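Local coordinates for protein desulfoferrodoxin (Rbo) (Treponema pallidum subsp. pallidum str. Nichols, PDB 1Y07) that probably reduces superoxide to hydrogen peroxide, as a class III superoxide reductase with a mononuclear non-haem iron centre, at residues K49-V54 with G123-K128; E60-V65 with A99-F104; C82-K87 with E114-C119; G88-E93 with F104-D109. All blocks are in the same frame, centred on the assembly; numbering follows the deposited sequence.

Contact 1: residues K49-V54 with G123-K128. With FE (Fe (III) ion), chain H.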
loop_
_atom_site.group_PDB
_atom_site.type_symbol
_atom_site.label_atom_id
_atom_site.label_comp_id
_atom_site.label_asym_id
_atom_site.label_seq_id
_atom_site.Cartn_x
_atom_site.Cartn_y
_atom_site.Cartn_z
ATOM N N LYS B 49 -17.116 13.666 -11.414
ATOM C CA LYS B 49 -16.729 13.993 -10.055
ATOM C C LYS B 49 -15.908 12.854 -9.418
ATOM O O LYS B 49 -15.417 13.025 -8.306
ATOM C CB LYS B 49 -17.962 14.303 -9.189
ATOM C CG LYS B 49 -18.523 15.739 -9.356
ATOM C CD LYS B 49 -20.057 15.770 -9.297
ATOM C CE LYS B 49 -20.598 16.631 -8.155
ATOM N NZ LYS B 49 -20.732 18.081 -8.487
ATOM N N HIS B 50 -15.734 11.717 -10.107
ATOM C CA HIS B 50 -15.114 10.540 -9.446
ATOM C C HIS B 50 -13.897 9.904 -10.108
ATOM O O HIS B 50 -13.083 9.320 -9.383
ATOM C CB HIS B 50 -16.148 9.429 -9.115
ATOM C CG HIS B 50 -17.115 9.810 -8.031
ATOM N ND1 HIS B 50 -18.336 10.413 -8.301
ATOM C CD2 HIS B 50 -17.021 9.723 -6.678
ATOM C CE1 HIS B 50 -18.944 10.675 -7.154
ATOM N NE2 HIS B 50 -18.140 10.318 -6.150
ATOM N N ILE B 51 -13.735 10.000 -11.435
ATOM C CA ILE B 51 -12.527 9.448 -12.071
ATOM C C ILE B 51 -11.267 10.270 -11.740
ATOM O O ILE B 51 -11.235 11.464 -12.032
ATOM C CB ILE B 51 -12.693 9.309 -13.600
ATOM C CG1 ILE B 51 -13.738 8.239 -13.894
ATOM C CG2 ILE B 51 -11.341 9.012 -14.273
ATOM C CD1 ILE B 51 -13.901 7.986 -15.290
ATOM N N PRO B 52 -10.223 9.632 -11.195
ATOM C CA PRO B 52 -8.978 10.317 -10.863
ATOM C C PRO B 52 -8.249 10.790 -12.125
ATOM O O PRO B 52 -8.162 10.047 -13.121
ATOM C CB PRO B 52 -8.164 9.260 -10.058
ATOM C CG PRO B 52 -8.789 8.013 -10.273
ATOM C CD PRO B 52 -10.148 8.206 -10.860
ATOM N N VAL B 53 -7.823 12.054 -12.094
ATOM C CA VAL B 53 -6.984 12.641 -13.107
ATOM C C VAL B 53 -5.559 12.629 -12.597
ATOM O O VAL B 53 -5.298 13.134 -11.517
ATOM C CB VAL B 53 -7.443 14.117 -13.440
ATOM C CG1 VAL B 53 -6.393 14.885 -14.261
ATOM C CG2 VAL B 53 -8.795 14.118 -14.158
ATOM N N VAL B 54 -4.645 12.090 -13.404
ATOM C CA VAL B 54 -3.236 11.955 -13.049
ATOM C C VAL B 54 -2.392 12.979 -13.814
ATOM O O VAL B 54 -2.551 13.154 -15.012
ATOM C CB VAL B 54 -2.741 10.472 -13.302
ATOM C CG1 VAL B 54 -1.290 10.298 -12.927
ATOM C CG2 VAL B 54 -3.633 9.483 -12.529
ATOM N N GLY B 123 -18.085 4.799 -3.668
ATOM C CA GLY B 123 -17.162 3.684 -3.859
ATOM C C GLY B 123 -15.870 3.976 -4.639
ATOM O O GLY B 123 -15.441 5.129 -4.757
ATOM N N VAL B 124 -15.243 2.929 -5.178
ATOM C CA VAL B 124 -13.945 3.110 -5.821
ATOM C C VAL B 124 -14.066 3.382 -7.316
ATOM O O VAL B 124 -14.916 2.786 -7.992
ATOM C CB VAL B 124 -13.024 1.881 -5.636
ATOM C CG1 VAL B 124 -11.641 2.153 -6.247
ATOM C CG2 VAL B 124 -12.949 1.481 -4.163
ATOM N N TRP B 125 -13.171 4.242 -7.803
ATOM C CA TRP B 125 -13.014 4.631 -9.206
ATOM C C TRP B 125 -11.540 4.663 -9.654
ATOM O O TRP B 125 -10.642 5.132 -8.923
ATOM C CB TRP B 125 -13.638 6.023 -9.457
ATOM C CG TRP B 125 -15.096 6.072 -9.113
ATOM C CD1 TRP B 125 -15.651 6.123 -7.861
ATOM C CD2 TRP B 125 -16.182 6.000 -10.027
ATOM N NE1 TRP B 125 -17.022 6.109 -7.945
ATOM C CE2 TRP B 125 -17.380 6.030 -9.269
ATOM C CE3 TRP B 125 -16.265 5.935 -11.410
ATOM C CZ2 TRP B 125 -18.643 6.013 -9.862
ATOM C CZ3 TRP B 125 -17.513 5.899 -12.007
ATOM C CH2 TRP B 125 -18.693 5.935 -11.232
ATOM N N SER B 126 -11.267 4.190 -10.859
ATOM C CA SER B 126 -9.917 4.213 -11.381
ATOM C C SER B 126 -9.683 5.108 -12.609
ATOM O O SER B 126 -10.576 5.315 -13.436
ATOM C CB SER B 126 -9.447 2.799 -11.696
ATOM O OG SER B 126 -10.142 2.233 -12.773
ATOM N N GLY B 127 -8.463 5.630 -12.703
ATOM C CA GLY B 127 -8.054 6.505 -13.780
ATOM C C GLY B 127 -6.565 6.456 -14.065
ATOM O O GLY B 127 -5.767 6.034 -13.215
ATOM N N LYS B 128 -6.183 6.896 -15.263
ATOM C CA LYS B 128 -4.779 6.913 -15.693
ATOM C C LYS B 128 -4.328 8.309 -16.124
ATOM O O LYS B 128 -4.951 8.942 -16.986
ATOM C CB LYS B 128 -4.497 5.867 -16.802
ATOM C CG LYS B 128 -5.649 5.526 -17.748
ATOM C CD LYS B 128 -5.162 5.030 -19.132
ATOM C CE LYS B 128 -5.615 5.973 -20.283
ATOM N NZ LYS B 128 -5.417 5.395 -21.650
HETATM FE FE FE H . -19.003 10.729 -4.106
HETATM O O HOH W 1 -4.957 11.497 -16.417
#

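Contact 2: residues E60-V65 with A99-F104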
loop_
_atom_site.group_PDB
_atom_site.type_symbol
_atom_site.label_atom_id
_atom_site.label_comp_id
_atom_site.label_asym_id
_atom_site.label_seq_id
_atom_site.Cartn_x
_atom_site.Cartn_y
_atom_site.Cartn_z
ATOM N N GLU B 60 7.107 13.380 -9.341
ATOM C CA GLU B 60 5.881 13.578 -8.583
ATOM C C GLU B 60 4.642 13.363 -9.459
ATOM O O GLU B 60 4.593 13.710 -10.657
ATOM C CB GLU B 60 5.851 14.969 -7.917
ATOM C CG GLU B 60 6.840 14.996 -6.750
ATOM C CD GLU B 60 6.673 16.143 -5.733
ATOM O OE1 GLU B 60 6.421 17.300 -6.179
ATOM O OE2 GLU B 60 6.879 15.902 -4.480
ATOM N N VAL B 61 3.611 12.827 -8.817
ATOM C CA VAL B 61 2.360 12.460 -9.480
ATOM C C VAL B 61 1.267 13.052 -8.644
ATOM O O VAL B 61 1.089 12.658 -7.481
ATOM C CB VAL B 61 2.182 10.926 -9.498
ATOM C CG1 VAL B 61 0.794 10.549 -10.057
ATOM C CG2 VAL B 61 3.302 10.225 -10.268
ATOM N N LYS B 62 0.534 14.008 -9.189
ATOM C CA LYS B 62 -0.585 14.624 -8.505
ATOM C C LYS B 62 -1.821 13.926 -8.993
ATOM O O LYS B 62 -1.982 13.718 -10.205
ATOM C CB LYS B 62 -0.657 16.102 -8.833
ATOM C CG LYS B 62 -1.699 16.925 -8.066
ATOM C CD LYS B 62 -1.835 18.314 -8.694
ATOM C CE LYS B 62 -1.371 19.433 -7.763
ATOM N NZ LYS B 62 -2.067 20.725 -8.112
ATOM N N VAL B 63 -2.676 13.537 -8.071
ATOM C CA VAL B 63 -3.941 12.922 -8.428
ATOM C C VAL B 63 -5.102 13.806 -7.997
ATOM O O VAL B 63 -5.214 14.149 -6.853
ATOM C CB VAL B 63 -4.125 11.554 -7.800
ATOM C CG1 VAL B 63 -5.486 11.011 -8.205
ATOM C CG2 VAL B 63 -2.953 10.612 -8.227
ATOM N N LYS B 64 -5.972 14.178 -8.937
ATOM C CA LYS B 64 -7.103 15.080 -8.649
ATOM C C LYS B 64 -8.436 14.357 -8.897
ATOM O O LYS B 64 -8.558 13.671 -9.906
ATOM C CB LYS B 64 -7.099 16.320 -9.553
ATOM C CG LYS B 64 -5.758 17.028 -9.815
ATOM C CD LYS B 64 -5.989 18.202 -10.772
ATOM C CE LYS B 64 -6.708 19.317 -10.068
ATOM N NZ LYS B 64 -6.173 19.529 -8.697
ATOM N N VAL B 65 -9.390 14.475 -7.975
ATOM C CA VAL B 65 -10.630 13.713 -8.065
ATOM C C VAL B 65 -11.654 14.748 -8.410
ATOM O O VAL B 65 -12.032 15.592 -7.580
ATOM C CB VAL B 65 -10.918 12.856 -6.807
ATOM C CG1 VAL B 65 -12.195 11.984 -6.985
ATOM C CG2 VAL B 65 -9.734 11.942 -6.572
ATOM N N ALA B 99 -8.496 19.780 -0.172
ATOM C CA ALA B 99 -8.995 19.624 -1.526
ATOM C C ALA B 99 -9.044 18.134 -1.888
ATOM O O ALA B 99 -8.370 17.302 -1.254
ATOM C CB ALA B 99 -8.086 20.348 -2.454
ATOM N N PRO B 100 -9.790 17.802 -2.929
ATOM C CA PRO B 100 -9.857 16.412 -3.390
ATOM C C PRO B 100 -8.667 16.112 -4.265
ATOM O O PRO B 100 -8.828 15.838 -5.433
ATOM C CB PRO B 100 -11.171 16.380 -4.194
ATOM C CG PRO B 100 -11.248 17.764 -4.762
ATOM C CD PRO B 100 -10.652 18.689 -3.731
ATOM N N GLU B 101 -7.453 16.260 -3.725
ATOM C CA GLU B 101 -6.231 15.973 -4.460
ATOM C C GLU B 101 -5.119 15.574 -3.511
ATOM O O GLU B 101 -5.105 15.970 -2.354
ATOM C CB GLU B 101 -5.773 17.203 -5.251
ATOM C CG GLU B 101 -5.432 18.355 -4.374
ATOM C CD GLU B 101 -4.618 19.418 -5.093
ATOM O OE1 GLU B 101 -5.167 20.083 -5.958
ATOM O OE2 GLU B 101 -3.411 19.587 -4.769
ATOM N N VAL B 102 -4.168 14.826 -4.021
ATOM C CA VAL B 102 -2.979 14.437 -3.250
ATOM C C VAL B 102 -1.835 14.137 -4.207
ATOM O O VAL B 102 -2.062 13.823 -5.348
ATOM C CB VAL B 102 -3.313 13.224 -2.345
ATOM C CG1 VAL B 102 -3.405 11.945 -3.173
ATOM C CG2 VAL B 102 -2.364 13.149 -1.129
ATOM N N THR B 103 -0.614 14.272 -3.747
ATOM C CA THR B 103 0.526 14.041 -4.565
ATOM C C THR B 103 1.358 12.898 -3.961
ATOM O O THR B 103 1.463 12.751 -2.738
ATOM C CB THR B 103 1.366 15.269 -4.588
ATOM O OG1 THR B 103 0.560 16.335 -5.134
ATOM C CG2 THR B 103 2.613 15.115 -5.543
ATOM N N PHE B 104 1.929 12.104 -4.838
ATOM C CA PHE B 104 2.813 11.025 -4.492
ATOM C C PHE B 104 4.159 11.329 -5.121
ATOM O O PHE B 104 4.201 11.962 -6.171
ATOM C CB PHE B 104 2.287 9.760 -5.115
ATOM C CG PHE B 104 0.921 9.369 -4.604
ATOM C CD1 PHE B 104 -0.221 9.785 -5.265
ATOM C CD2 PHE B 104 0.789 8.575 -3.498
ATOM C CE1 PHE B 104 -1.508 9.436 -4.813
ATOM C CE2 PHE B 104 -0.507 8.200 -3.057
ATOM C CZ PHE B 104 -1.628 8.656 -3.708
HETATM O O HOH W 2 -8.858 18.636 -7.139
#

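Contact 3: residues C82-K87 with E114-C119. With FE (Fe (III) ion), chain H.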
loop_
_atom_site.group_PDB
_atom_site.type_symbol
_atom_site.label_atom_id
_atom_site.label_comp_id
_atom_site.label_asym_id
_atom_site.label_seq_id
_atom_site.Cartn_x
_atom_site.Cartn_y
_atom_site.Cartn_z
ATOM N N CYS B 82 -5.116 5.673 -4.052
ATOM C CA CYS B 82 -4.095 4.623 -4.165
ATOM C C CYS B 82 -3.451 4.747 -5.555
ATOM O O CYS B 82 -4.144 4.953 -6.544
ATOM C CB CYS B 82 -4.746 3.261 -3.967
ATOM S SG CYS B 82 -3.688 1.847 -4.260
ATOM N N LEU B 83 -2.142 4.612 -5.628
ATOM C CA LEU B 83 -1.394 4.663 -6.857
ATOM C C LEU B 83 -0.694 3.368 -7.053
ATOM O O LEU B 83 0.002 2.890 -6.151
ATOM C CB LEU B 83 -0.357 5.777 -6.761
ATOM C CG LEU B 83 0.179 6.342 -8.061
ATOM C CD1 LEU B 83 -0.860 6.983 -8.862
ATOM C CD2 LEU B 83 1.369 7.263 -7.738
ATOM N N LYS B 84 -0.923 2.748 -8.200
ATOM C CA LYS B 84 -0.122 1.621 -8.579
ATOM C C LYS B 84 0.940 2.141 -9.553
ATOM O O LYS B 84 0.604 2.873 -10.467
ATOM C CB LYS B 84 -0.957 0.536 -9.285
ATOM C CG LYS B 84 -0.019 -0.539 -9.840
ATOM C CD LYS B 84 -0.719 -1.775 -10.319
ATOM C CE LYS B 84 -1.432 -1.602 -11.589
ATOM N NZ LYS B 84 -2.007 -2.917 -11.995
ATOM N N THR B 85 2.193 1.788 -9.325
ATOM C CA THR B 85 3.309 2.131 -10.182
ATOM C C THR B 85 3.978 0.841 -10.620
ATOM O O THR B 85 3.632 -0.263 -10.161
ATOM C CB THR B 85 4.329 3.048 -9.483
ATOM O OG1 THR B 85 5.004 2.343 -8.436
ATOM C CG2 THR B 85 3.645 4.232 -8.758
ATOM N N ARG B 86 4.953 0.982 -11.517
ATOM C CA ARG B 86 5.700 -0.168 -12.014
ATOM C C ARG B 86 6.393 -0.918 -10.896
ATOM O O ARG B 86 6.418 -2.164 -10.896
ATOM C CB ARG B 86 6.690 0.255 -13.118
ATOM C CG ARG B 86 5.973 0.494 -14.495
ATOM C CD ARG B 86 6.857 0.320 -15.755
ATOM N NE ARG B 86 6.503 -0.903 -16.491
ATOM C CZ ARG B 86 7.058 -1.299 -17.651
ATOM N NH1 ARG B 86 8.010 -0.566 -18.257
ATOM N NH2 ARG B 86 6.648 -2.440 -18.232
ATOM N N LYS B 87 6.949 -0.165 -9.947
ATOM C CA LYS B 87 7.782 -0.735 -8.857
ATOM C C LYS B 87 7.035 -1.047 -7.580
ATOM O O LYS B 87 7.547 -1.776 -6.760
ATOM C CB LYS B 87 8.998 0.159 -8.551
ATOM C CG LYS B 87 9.833 0.413 -9.769
ATOM C CD LYS B 87 10.430 -0.880 -10.407
ATOM C CE LYS B 87 11.517 -0.629 -11.445
ATOM N NZ LYS B 87 12.835 -0.445 -10.733
ATOM N N GLU B 114 -1.533 3.417 -12.670
ATOM C CA GLU B 114 -2.972 3.595 -12.452
ATOM C C GLU B 114 -3.236 4.227 -11.099
ATOM O O GLU B 114 -2.506 4.006 -10.153
ATOM C CB GLU B 114 -3.709 2.249 -12.544
ATOM C CG GLU B 114 -5.232 2.346 -12.568
ATOM C CD GLU B 114 -5.909 1.069 -13.103
ATOM O OE1 GLU B 114 -7.044 1.149 -13.649
ATOM O OE2 GLU B 114 -5.304 -0.015 -12.993
ATOM N N ALA B 115 -4.283 5.025 -11.033
ATOM C CA ALA B 115 -4.730 5.634 -9.796
ATOM C C ALA B 115 -6.128 5.161 -9.485
ATOM O O ALA B 115 -6.897 4.926 -10.409
ATOM C CB ALA B 115 -4.692 7.144 -9.888
ATOM N N TYR B 116 -6.449 5.079 -8.190
ATOM C CA TYR B 116 -7.728 4.604 -7.647
ATOM C C TYR B 116 -8.122 5.550 -6.531
ATOM O O TYR B 116 -7.277 5.963 -5.802
ATOM C CB TYR B 116 -7.643 3.172 -7.096
ATOM C CG TYR B 116 -6.978 2.181 -8.027
ATOM C CD1 TYR B 116 -5.599 2.150 -8.140
ATOM C CD2 TYR B 116 -7.731 1.309 -8.823
ATOM C CE1 TYR B 116 -4.957 1.257 -8.990
ATOM C CE2 TYR B 116 -7.094 0.399 -9.666
ATOM C CZ TYR B 116 -5.699 0.405 -9.750
ATOM O OH TYR B 116 -4.996 -0.435 -10.605
ATOM N N GLU B 117 -9.400 5.934 -6.455
ATOM C CA GLU B 117 -9.907 6.812 -5.368
ATOM C C GLU B 117 -11.156 6.205 -4.792
ATOM O O GLU B 117 -11.936 5.596 -5.521
ATOM C CB GLU B 117 -10.162 8.247 -5.840
ATOM C CG GLU B 117 -11.316 8.410 -6.808
ATOM C CD GLU B 117 -12.700 8.574 -6.165
ATOM O OE1 GLU B 117 -13.698 8.708 -6.910
ATOM O OE2 GLU B 117 -12.837 8.531 -4.946
ATOM N N PHE B 118 -11.345 6.335 -3.487
ATOM C CA PHE B 118 -12.557 5.890 -2.812
ATOM C C PHE B 118 -13.394 7.061 -2.293
ATOM O O PHE B 118 -12.919 7.847 -1.470
ATOM C CB PHE B 118 -12.192 4.983 -1.610
ATOM C CG PHE B 118 -13.411 4.498 -0.823
ATOM C CD1 PHE B 118 -14.327 3.644 -1.401
ATOM C CD2 PHE B 118 -13.624 4.903 0.487
ATOM C CE1 PHE B 118 -15.440 3.226 -0.697
ATOM C CE2 PHE B 118 -14.748 4.465 1.197
ATOM C CZ PHE B 118 -15.637 3.642 0.610
ATOM N N CYS B 119 -14.641 7.132 -2.759
ATOM C CA CYS B 119 -15.622 8.062 -2.208
ATOM C C CYS B 119 -16.498 7.321 -1.181
ATOM O O CYS B 119 -16.923 6.197 -1.393
ATOM C CB CYS B 119 -16.461 8.655 -3.323
ATOM S SG CYS B 119 -18.001 9.424 -2.734
HETATM FE FE FE H . -19.003 10.729 -4.106
HETATM O O HOH W 3 -4.944 -2.959 -10.607
#

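Contact 4: residues G88-E93 with F104-D109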
loop_
_atom_site.group_PDB
_atom_site.type_symbol
_atom_site.label_atom_id
_atom_site.label_comp_id
_atom_site.label_asym_id
_atom_site.label_seq_id
_atom_site.Cartn_x
_atom_site.Cartn_y
_atom_site.Cartn_z
ATOM N N GLY B 88 5.840 -0.507 -7.424
ATOM C CA GLY B 88 5.090 -0.666 -6.208
ATOM C C GLY B 88 3.712 -0.047 -6.147
ATOM O O GLY B 88 3.046 0.172 -7.159
ATOM N N ILE B 89 3.255 0.184 -4.920
ATOM C CA ILE B 89 1.933 0.764 -4.652
ATOM C C ILE B 89 2.117 1.815 -3.557
ATOM O O ILE B 89 3.051 1.709 -2.736
ATOM C CB ILE B 89 0.825 -0.274 -4.233
ATOM C CG1 ILE B 89 1.157 -0.993 -2.933
ATOM C CG2 ILE B 89 0.493 -1.203 -5.396
ATOM C CD1 ILE B 89 0.057 -1.821 -2.423
ATOM N N GLN B 90 1.222 2.791 -3.548
ATOM C CA GLN B 90 1.125 3.780 -2.488
ATOM C C GLN B 90 -0.328 4.057 -2.168
ATOM O O GLN B 90 -1.195 3.908 -3.011
ATOM C CB GLN B 90 1.722 5.107 -2.911
ATOM C CG GLN B 90 3.121 4.944 -3.403
ATOM C CD GLN B 90 3.914 6.306 -3.406
ATOM O OE1 GLN B 90 3.792 7.058 -2.500
ATOM N NE2 GLN B 90 4.698 6.542 -4.462
ATOM N N LEU B 91 -0.581 4.458 -0.937
ATOM C CA LEU B 91 -1.899 4.895 -0.580
ATOM C C LEU B 91 -1.779 6.021 0.414
ATOM O O LEU B 91 -0.979 5.970 1.342
ATOM C CB LEU B 91 -2.755 3.734 -0.097
ATOM C CG LEU B 91 -4.258 3.987 0.176
ATOM C CD1 LEU B 91 -5.078 2.715 0.026
ATOM C CD2 LEU B 91 -4.360 4.576 1.525
ATOM N N LYS B 92 -2.518 7.095 0.151
ATOM C CA LYS B 92 -2.615 8.207 1.087
ATOM C C LYS B 92 -4.061 8.550 1.335
ATOM O O LYS B 92 -4.860 8.710 0.396
ATOM C CB LYS B 92 -1.914 9.473 0.492
ATOM C CG LYS B 92 -0.396 9.363 0.402
ATOM C CD LYS B 92 0.286 10.632 -0.120
ATOM C CE LYS B 92 1.755 10.697 0.218
ATOM N NZ LYS B 92 2.356 11.932 -0.145
ATOM N N GLU B 93 -4.405 8.698 2.603
ATOM C CA GLU B 93 -5.718 9.214 2.968
ATOM C C GLU B 93 -5.726 10.725 2.737
ATOM O O GLU B 93 -4.710 11.391 2.873
ATOM C CB GLU B 93 -6.041 8.870 4.412
ATOM C CG GLU B 93 -6.140 7.376 4.596
ATOM C CD GLU B 93 -6.386 6.885 6.026
ATOM O OE1 GLU B 93 -6.144 7.661 6.971
ATOM O OE2 GLU B 93 -6.792 5.699 6.197
ATOM N N PHE B 104 1.929 12.104 -4.838
ATOM C CA PHE B 104 2.813 11.025 -4.492
ATOM C C PHE B 104 4.159 11.329 -5.121
ATOM O O PHE B 104 4.201 11.962 -6.171
ATOM C CB PHE B 104 2.287 9.760 -5.115
ATOM C CG PHE B 104 0.921 9.369 -4.604
ATOM C CD1 PHE B 104 -0.221 9.785 -5.265
ATOM C CD2 PHE B 104 0.789 8.575 -3.498
ATOM C CE1 PHE B 104 -1.508 9.436 -4.813
ATOM C CE2 PHE B 104 -0.507 8.200 -3.057
ATOM C CZ PHE B 104 -1.628 8.656 -3.708
ATOM N N ALA B 105 5.235 10.828 -4.530
ATOM C CA ALA B 105 6.569 10.878 -5.112
ATOM C C ALA B 105 7.093 9.518 -5.530
ATOM O O ALA B 105 6.816 8.499 -4.818
ATOM C CB ALA B 105 7.506 11.507 -4.087
ATOM N N LEU B 106 7.817 9.467 -6.655
ATOM C CA LEU B 106 8.375 8.267 -7.243
ATOM C C LEU B 106 9.882 8.371 -7.267
ATOM O O LEU B 106 10.436 9.470 -7.363
ATOM C CB LEU B 106 7.769 8.051 -8.675
ATOM C CG LEU B 106 6.395 7.327 -8.748
ATOM C CD1 LEU B 106 5.274 8.069 -7.976
ATOM C CD2 LEU B 106 5.976 7.053 -10.214
ATOM N N THR B 107 10.558 7.244 -7.194
ATOM C CA THR B 107 11.963 7.167 -7.464
ATOM C C THR B 107 12.176 7.261 -8.999
ATOM O O THR B 107 11.266 7.064 -9.811
ATOM C CB THR B 107 12.596 5.938 -6.911
ATOM O OG1 THR B 107 11.840 4.774 -7.296
ATOM C CG2 THR B 107 12.510 5.948 -5.369
ATOM N N ALA B 108 13.392 7.605 -9.376
ATOM C CA ALA B 108 13.700 7.830 -10.793
ATOM C C ALA B 108 13.464 6.619 -11.685
ATOM O O ALA B 108 13.195 6.776 -12.874
ATOM C CB ALA B 108 15.135 8.325 -10.945
ATOM N N ASP B 109 13.471 5.432 -11.083
ATOM C CA ASP B 109 13.348 4.192 -11.822
ATOM C C ASP B 109 11.904 3.746 -11.916
ATOM O O ASP B 109 11.616 2.734 -12.572
ATOM C CB ASP B 109 14.158 3.103 -11.160
ATOM C CG ASP B 109 13.701 2.855 -9.710
ATOM O OD1 ASP B 109 13.892 3.734 -8.869
ATOM O OD2 ASP B 109 13.153 1.834 -9.350
HETATM O O HOH W 4 5.286 9.340 -1.962
#

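Contact 1: residues K49-V54 with G123-K128
Val54 and Lys128 share a water that donates to Lys128 O at 2.6 Å and accepts from Val54 N at 3.1 Å, linking two backbones that make no direct hydrogen bond across this contact. At the other end His50 lies on Trp125. His50 CB sits over one face of the indole, 3.4 Å from the centroid of the Trp125 five-membered ring and almost on its normal, a CH-pi contact. With chi1 at -69° the imidazole swings to the backbone N side and forms an offset stack with the same Trp125 ring, the planes 27° apart. His50 NE2 reaches the iron at 2.3 Å, while ND1 bonds to Ala46 O, which helps fix the ring's rotation. A histidine can do both because its two nitrogens face different ways. His70, His76, Cys119 and His122 complete the site; Trp125 NE1 bonds to His122 O, so Trp125 touches one ligand and bonds another's backbone. Between the ends, Pro52 CG rests 3.4 Å from Gly127 N; glycine suits the place because Pro52 O fills the spot a side chain would need. Strand 52-57 pairs with 60-65 and strand 123-127 with 112-119, so this contact joins the two sheets of an immunoglobulin-like beta-sandwich.

Contact 2: residues E60-V65 with A99-F104
Strand 60-65 and strand 101-105 pair as an antiparallel ladder in one sheet of the immunoglobulin-like sandwich. The backbone bonds come first: Val61 and Phe104 exchange two, each 2.8 Å between N and O, and Val63 and Val102 exchange two more. Val63 N to Val102 O is 2.8 Å, with an N-H...O angle of 177°. Val65 N extends the series to Pro100 O, the carbonyl of a residue at the centre of an inverse gamma turn, where the chain bends into the strand.

Apolar contacts fill the face carrying Val61, Val63 and Phe104, which looks toward strand 78-85. Val63 CG2 touches Phe104 CE1 at 3.9 Å, at the ring's edge and near its plane. Branched and aromatic side chains suit this buried side.

Charges occupy the other face, with Lys62, Lys64 and Glu101, where long side chains can reach solvent. Glu101 CG stands between its backbone N and carbonyl carbon (chi1 63°), which stands the carboxylate up over its own strand, facing the two lysine ends. Lys64 folds back at chi3 and chi4 to bring NZ within 3.0 Å of Glu101 OE1; the bridge from Lys62 NZ to Glu101 OE2 is long, at 3.8 Å. Lys64 NZ also donates to a water, 3.2 Å away, which in turn donates to Pro100 O at 3.3 Å.

Contact 3: residues C82-K87 with E114-C119
Lys84 crosses Tyr116 at an angle, starting at its ring edge. Its CB lies near the plane of that ring, 4.1 Å from Tyr116 CE1, and close to Glu114 O. With CG anti to the backbone N (chi1 172°) the chain first swings away from the ring, and a bend at chi3 brings CE back to 3.9 Å from Tyr116 OH. NZ finishes beside the phenol oxygen without bonding it directly: it donates to a water at 3.2 Å that lies 2.5 Å from Tyr116 OH. NZ also bonds to Arg3 O, and the negative charge of Glu114 OE2, 4.5 Å away, probably favours the ammonium there. A lysine fits because its long, flexible chain can touch the ring edge, bend, and still bring the nitrogen to polar partners.

Beneath these side chains strands 78-85 and 112-119 form the antiparallel middle pair of the four-stranded sheet of the sandwich. Cys82 and Tyr116 are a hydrogen-bonded pair, as are Lys84 and Glu114, with Lys84 N to Glu114 O at 2.8 Å. Cys82 O also meets the Tyr116 ring at its edge, in plane, and Cys82 SG lies obliquely beside that ring. On the face turned toward the other sheet, Leu83 CD1 touches Ala115 CB at 4.0 Å; the small alanine leaves room for the leucine. Farther along strand 112-119, Cys119 SG binds the iron at 2.1 Å.

Contact 4: residues G88-E93 with F104-D109
Gln90 and Phe104 come from facing strands and run by one another in antiparallel sense, the amide plane of Gln90 standing nearly perpendicular to the Phe104 ring, at 84°. The glutamine meets the ring at its edge: Gln90 OE1 lies near the ring plane, 3.5 Å from Phe104 CD2, and Gln90 CB is almost as close to the same carbon. Gln90 CG lies beside the backbone N (chi1 -54°) and the chain is extended beyond it, so the amide passes the phenyl and arrives at the backbone of the next residue. There Gln90 NE2 donates to Ala105 O at 2.9 Å. The acceptor lies close to the amide plane, whereas the donor stands 40° above the carbonyl plane. A water accepts from Ala105 N at 3.0 Å and lies 2.8 Å from Gln90 OE1, to which it probably donates, so both ends of this buried amide can connect to Ala105. Such a pairing needs a side chain that can donate and accept at once.

Lys92 also runs past Phe104, with its CG 3.7 Å from Phe104 CE2 in an oblique approach. Its extended methylenes pass close to Phe104 CD2 as well, and NZ goes on to bond Thr103 O, with a weak bond to Thr107 of the second subunit. Gly88 to Leu91 form an antiparallel ladder with a strand of that subunit. Strand 88-93 and strand 101-105 belong to different sheets, so these side chains interlock across the interior of an immunoglobulin-like beta-sandwich, beside an edge where one sheet continues through the dimer interface.

Contacts 2 and 3 build the two sheets from within, while contacts 1 and 4 join those sheets at places whose centres lie about 17 Å apart. Contacts 1 and 3 both supply iron ligands, His50 and Cys119, and their strands are tied by Gly127 O to Ala115 N at 2.8 Å. Contact 2 approaches the site through Val65, whose side chain is about 7 Å from the iron, and meets contact 1 where Val53 N lies 2.8 Å from Lys64 O. Contact 4 shares Phe104 with contact 2 and is linked to contact 3 by the salt bridge between Lys87 NZ and Asp109 OD2, 2.7 Å; it lies away from the iron, at the subunit interface.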